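Local coordinates for tryptophanyl-tRNA synthetase (Pyrococcus horikoshii, PDB 3JXE), which catalyses the ATP-dependent attachment of L-tryptophan to its cognate tRNA, releasing AMP and diphosphate, at residues F25-L35 with F50-Y61. Numbering follows the deposited sequence.
Sequences FGTSPLTEDLL and FRRKFFFSHRDY
Backbone pairing between S28 and H58 sets the frame: H58 N donates to S28 O at 2.8 Å and S28 N to H58 O at 3.2 Å, a reciprocal antiparallel pair. L30 N adds a bond to F56 O (2.9 Å, N-H...O 172°). These bonds add strand 28-29 to strand 55-59, as the outermost strand at one side of this chain's Rossmann-fold sheet. Among side-chain hydrogen bonds, OG of S28 gives H58 O a second donor, while T27 OG1 meets S57 OG at 2.8 Å; S57 also bonds H240 on the next strand.

R59 NH2 donates to F25 O at 2.9 Å through a bent bond (N-H...O 135°), the oxygen lying out of the guanidinium plane; T27 CG2 covers one guanidinium face, and D218 holds NH1. A leucine in place of R59 would probably leave F25 O without this donor and D218 without this salt bridge.

With chi1 at 84°, H58 CG sits between its backbone N and carbonyl carbon, where S28 OG covers one ring face and L34 CD1 makes a CH-pi contact with the other, 3.9 Å from the centroid. L30 CD1 packs loosely on F55 CB, and CD2 on Y61 CD2. A long E32 OE2 to K53 NZ salt bridge (3.9 Å) joins two solvent-exposed residues. Directional polar bonds thus set the strand pairing, whereas helix 32-42 rests largely on nonpolar contacts such as L34 on H58.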
loop_
_atom_site.group_PDB
_atom_site.type_symbol
_atom_site.label_atom_id
_atom_site.label_comp_id
_atom_site.label_asym_id
_atom_site.label_seq_id
_atom_site.Cartn_x
_atom_site.Cartn_y
_atom_site.Cartn_z
ATOM N N PHE B 25 -6.842 6.923 -26.791
ATOM C CA PHE B 25 -6.004 6.203 -25.830
ATOM C C PHE B 25 -4.598 5.928 -26.370
ATOM O O PHE B 25 -3.693 5.573 -25.611
ATOM C CB PHE B 25 -6.683 4.895 -25.403
ATOM C CG PHE B 25 -7.720 5.062 -24.316
ATOM C CD1 PHE B 25 -7.938 4.043 -23.396
ATOM C CD2 PHE B 25 -8.470 6.230 -24.201
ATOM C CE1 PHE B 25 -8.888 4.176 -22.393
ATOM C CE2 PHE B 25 -9.421 6.375 -23.195
ATOM C CZ PHE B 25 -9.630 5.344 -22.290
ATOM N N GLY B 26 -4.426 6.096 -27.680
ATOM C CA GLY B 26 -3.131 5.900 -28.327
ATOM C C GLY B 26 -2.762 4.445 -28.547
ATOM O O GLY B 26 -1.591 4.118 -28.736
ATOM N N THR B 27 -3.764 3.572 -28.522
ATOM C CA THR B 27 -3.563 2.148 -28.776
ATOM C C THR B 27 -3.494 1.885 -30.281
ATOM O O THR B 27 -3.712 2.793 -31.086
ATOM C CB THR B 27 -4.685 1.292 -28.146
ATOM O OG1 THR B 27 -5.939 1.604 -28.765
ATOM C CG2 THR B 27 -4.785 1.541 -26.647
ATOM N N SER B 28 -3.184 0.647 -30.655
ATOM C CA SER B 28 -3.116 0.263 -32.062
ATOM C C SER B 28 -4.123 -0.846 -32.384
ATOM O O SER B 28 -4.312 -1.758 -31.575
ATOM C CB SER B 28 -1.692 -0.158 -32.439
ATOM O OG SER B 28 -1.178 -1.110 -31.524
ATOM N N PRO B 29 -4.781 -0.763 -33.563
ATOM C CA PRO B 29 -5.788 -1.751 -33.967
ATOM C C PRO B 29 -5.212 -3.153 -34.154
ATOM O O PRO B 29 -4.096 -3.304 -34.660
ATOM C CB PRO B 29 -6.299 -1.206 -35.306
ATOM C CG PRO B 29 -5.204 -0.339 -35.809
ATOM C CD PRO B 29 -4.611 0.285 -34.587
ATOM N N LEU B 30 -5.978 -4.160 -33.738
ATOM C CA LEU B 30 -5.572 -5.559 -33.848
ATOM C C LEU B 30 -5.724 -6.021 -35.295
ATOM O O LEU B 30 -6.786 -6.507 -35.695
ATOM C CB LEU B 30 -6.412 -6.437 -32.915
ATOM C CG LEU B 30 -5.726 -7.495 -32.044
ATOM C CD1 LEU B 30 -6.781 -8.358 -31.366
ATOM C CD2 LEU B 30 -4.744 -8.364 -32.826
ATOM N N THR B 31 -4.652 -5.860 -36.068
ATOM C CA THR B 31 -4.669 -6.120 -37.510
ATOM C C THR B 31 -5.032 -7.562 -37.852
ATOM O O THR B 31 -4.756 -8.487 -37.082
ATOM C CB THR B 31 -3.315 -5.772 -38.178
ATOM O OG1 THR B 31 -2.268 -6.561 -37.596
ATOM C CG2 THR B 31 -2.989 -4.289 -38.016
ATOM N N GLU B 32 -5.648 -7.728 -39.022
ATOM C CA GLU B 32 -6.050 -9.034 -39.552
ATOM C C GLU B 32 -4.852 -9.976 -39.680
ATOM O O GLU B 32 -4.997 -11.197 -39.576
ATOM C CB GLU B 32 -6.728 -8.871 -40.921
ATOM C CG GLU B 32 -7.870 -7.840 -40.973
ATOM C CD GLU B 32 -7.387 -6.389 -41.041
ATOM O OE1 GLU B 32 -6.333 -6.124 -41.667
ATOM O OE2 GLU B 32 -8.068 -5.511 -40.469
ATOM N N ASP B 33 -3.676 -9.391 -39.902
ATOM C CA ASP B 33 -2.426 -10.134 -40.028
ATOM C C ASP B 33 -2.015 -10.782 -38.709
ATOM O O ASP B 33 -1.541 -11.920 -38.692
ATOM C CB ASP B 33 -1.306 -9.213 -40.527
ATOM C CG ASP B 33 -1.636 -8.552 -41.857
ATOM O OD1 ASP B 33 -0.820 -8.682 -42.800
ATOM O OD2 ASP B 33 -2.708 -7.905 -41.961
ATOM N N LEU B 34 -2.201 -10.051 -37.610
ATOM C CA LEU B 34 -1.836 -10.537 -36.279
ATOM C C LEU B 34 -2.686 -11.726 -35.832
ATOM O O LEU B 34 -2.187 -12.630 -35.159
ATOM C CB LEU B 34 -1.913 -9.408 -35.246
ATOM C CG LEU B 34 -0.745 -8.415 -35.200
ATOM C CD1 LEU B 34 -1.139 -7.168 -34.429
ATOM C CD2 LEU B 34 0.505 -9.047 -34.597
ATOM N N LEU B 35 -3.962 -11.718 -36.213
ATOM C CA LEU B 35 -4.875 -12.820 -35.914
ATOM C C LEU B 35 -4.409 -14.129 -36.552
ATOM O O LEU B 35 -4.376 -15.170 -35.896
ATOM C CB LEU B 35 -6.300 -12.485 -36.373
ATOM C CG LEU B 35 -7.257 -11.756 -35.421
ATOM C CD1 LEU B 35 -6.882 -10.294 -35.233
ATOM C CD2 LEU B 35 -8.680 -11.864 -35.943
ATOM N N PHE B 50 -12.084 -13.766 -30.689
ATOM C CA PHE B 50 -10.889 -13.333 -31.410
ATOM C C PHE B 50 -11.144 -13.150 -32.904
ATOM O O PHE B 50 -10.888 -12.075 -33.450
ATOM C CB PHE B 50 -9.702 -14.275 -31.171
ATOM C CG PHE B 50 -8.971 -14.025 -29.876
ATOM C CD1 PHE B 50 -8.760 -12.726 -29.413
ATOM C CD2 PHE B 50 -8.467 -15.090 -29.134
ATOM C CE1 PHE B 50 -8.081 -12.495 -28.218
ATOM C CE2 PHE B 50 -7.784 -14.870 -27.941
ATOM C CZ PHE B 50 -7.591 -13.570 -27.483
ATOM N N ARG B 51 -11.660 -14.190 -33.557
ATOM C CA ARG B 51 -11.883 -14.155 -35.007
ATOM C C ARG B 51 -13.013 -13.220 -35.436
ATOM O O ARG B 51 -13.002 -12.709 -36.558
ATOM C CB ARG B 51 -12.085 -15.562 -35.592
ATOM C CG ARG B 51 -13.124 -16.430 -34.893
ATOM C CD ARG B 51 -13.603 -17.548 -35.815
ATOM N NE ARG B 51 -13.772 -18.823 -35.115
ATOM C CZ ARG B 51 -14.879 -19.206 -34.481
ATOM N NH1 ARG B 51 -15.943 -18.414 -34.436
ATOM N NH2 ARG B 51 -14.917 -20.388 -33.881
ATOM N N ARG B 52 -13.977 -12.990 -34.548
ATOM C CA ARG B 52 -15.073 -12.064 -34.840
ATOM C C ARG B 52 -14.775 -10.643 -34.349
ATOM O O ARG B 52 -15.662 -9.785 -34.323
ATOM C CB ARG B 52 -16.403 -12.587 -34.289
ATOM C CG ARG B 52 -16.899 -13.842 -34.991
ATOM C CD ARG B 52 -18.275 -14.242 -34.511
ATOM N NE ARG B 52 -18.555 -15.650 -34.784
ATOM C CZ ARG B 52 -19.570 -16.335 -34.262
ATOM N NH1 ARG B 52 -20.422 -15.751 -33.430
ATOM N NH2 ARG B 52 -19.733 -17.613 -34.573
ATOM N N LYS B 53 -13.517 -10.419 -33.971
ATOM C CA LYS B 53 -12.978 -9.095 -33.625
ATOM C C LYS B 53 -13.710 -8.370 -32.490
ATOM O O LYS B 53 -13.934 -7.156 -32.551
ATOM C CB LYS B 53 -12.857 -8.208 -34.878
ATOM C CG LYS B 53 -11.773 -8.662 -35.844
ATOM C CD LYS B 53 -11.873 -7.944 -37.179
ATOM C CE LYS B 53 -10.832 -8.473 -38.155
ATOM N NZ LYS B 53 -10.980 -7.869 -39.508
ATOM N N PHE B 54 -14.080 -9.124 -31.457
ATOM C CA PHE B 54 -14.586 -8.536 -30.219
ATOM C C PHE B 54 -13.414 -7.896 -29.486
ATOM O O PHE B 54 -13.550 -6.827 -28.884
ATOM C CB PHE B 54 -15.270 -9.592 -29.348
ATOM C CG PHE B 54 -15.799 -9.057 -28.047
ATOM C CD1 PHE B 54 -15.258 -9.477 -26.839
ATOM C CD2 PHE B 54 -16.835 -8.127 -28.031
ATOM C CE1 PHE B 54 -15.745 -8.984 -25.631
ATOM C CE2 PHE B 54 -17.328 -7.628 -26.829
ATOM C CZ PHE B 54 -16.782 -8.059 -25.627
ATOM N N PHE B 55 -12.266 -8.568 -29.541
ATOM C CA PHE B 55 -10.995 -7.955 -29.205
ATOM C C PHE B 55 -10.519 -7.192 -30.437
ATOM O O PHE B 55 -10.184 -7.789 -31.463
ATOM C CB PHE B 55 -9.978 -9.010 -28.773
ATOM C CG PHE B 55 -10.116 -9.428 -27.337
ATOM C CD1 PHE B 55 -11.073 -10.362 -26.956
ATOM C CD2 PHE B 55 -9.287 -8.882 -26.362
ATOM C CE1 PHE B 55 -11.203 -10.748 -25.624
ATOM C CE2 PHE B 55 -9.407 -9.261 -25.028
ATOM C CZ PHE B 55 -10.366 -10.195 -24.659
ATOM N N PHE B 56 -10.514 -5.868 -30.326
ATOM C CA PHE B 56 -10.329 -4.984 -31.473
ATOM C C PHE B 56 -9.020 -4.204 -31.427
ATOM O O PHE B 56 -8.509 -3.780 -32.466
ATOM C CB PHE B 56 -11.509 -4.010 -31.570
ATOM C CG PHE B 56 -11.534 -2.970 -30.479
ATOM C CD1 PHE B 56 -11.239 -1.643 -30.764
ATOM C CD2 PHE B 56 -11.848 -3.318 -29.166
ATOM C CE1 PHE B 56 -11.258 -0.678 -29.764
ATOM C CE2 PHE B 56 -11.869 -2.359 -28.159
ATOM C CZ PHE B 56 -11.576 -1.037 -28.461
ATOM N N SER B 57 -8.491 -4.014 -30.221
ATOM C CA SER B 57 -7.305 -3.190 -30.012
ATOM C C SER B 57 -6.212 -3.944 -29.259
ATOM O O SER B 57 -6.491 -4.899 -28.535
ATOM C CB SER B 57 -7.682 -1.914 -29.259
ATOM O OG SER B 57 -6.545 -1.109 -29.024
ATOM N N HIS B 58 -4.969 -3.507 -29.438
ATOM C CA HIS B 58 -3.834 -4.133 -28.769
ATOM C C HIS B 58 -2.715 -3.139 -28.454
ATOM O O HIS B 58 -2.726 -1.998 -28.919
ATOM C CB HIS B 58 -3.285 -5.295 -29.609
ATOM C CG HIS B 58 -2.328 -4.871 -30.682
ATOM N ND1 HIS B 58 -2.744 -4.436 -31.922
ATOM C CD2 HIS B 58 -0.975 -4.816 -30.698
ATOM C CE1 HIS B 58 -1.688 -4.129 -32.655
ATOM N NE2 HIS B 58 -0.602 -4.353 -31.936
ATOM N N ARG B 59 -1.759 -3.597 -27.653
ATOM C CA ARG B 59 -0.516 -2.882 -27.398
ATOM C C ARG B 59 0.623 -3.890 -27.402
ATOM O O ARG B 59 0.569 -4.882 -26.675
ATOM C CB ARG B 59 -0.567 -2.162 -26.052
ATOM C CG ARG B 59 -1.252 -0.814 -26.085
ATOM C CD ARG B 59 -0.779 0.052 -24.936
ATOM N NE ARG B 59 -0.822 1.470 -25.277
ATOM C CZ ARG B 59 -1.707 2.336 -24.794
ATOM N NH1 ARG B 59 -2.624 1.935 -23.933
ATOM N NH2 ARG B 59 -1.668 3.607 -25.167
ATOM N N ASP B 60 1.636 -3.647 -28.236
ATOM C CA ASP B 60 2.834 -4.500 -28.321
ATOM C C ASP B 60 2.557 -6.003 -28.455
ATOM O O ASP B 60 3.366 -6.829 -28.019
ATOM C CB ASP B 60 3.762 -4.254 -27.120
ATOM C CG ASP B 60 4.682 -3.064 -27.315
ATOM O OD1 ASP B 60 4.600 -2.392 -28.366
ATOM O OD2 ASP B 60 5.493 -2.801 -26.402
ATOM N N TYR B 61 1.423 -6.356 -29.059
ATOM C CA TYR B 61 1.051 -7.763 -29.213
ATOM C C TYR B 61 1.939 -8.475 -30.237
ATOM O O TYR B 61 2.189 -9.676 -30.124
ATOM C CB TYR B 61 -0.432 -7.914 -29.570
ATOM C CG TYR B 61 -0.901 -9.351 -29.572
ATOM C CD1 TYR B 61 -1.034 -10.061 -28.381
ATOM C CD2 TYR B 61 -1.203 -10.004 -30.765
ATOM C CE1 TYR B 61 -1.452 -11.382 -28.377
ATOM C CE2 TYR B 61 -1.628 -11.325 -30.770
ATOM C CZ TYR B 61 -1.748 -12.007 -29.572
ATOM O OH TYR B 61 -2.165 -13.314 -29.558
#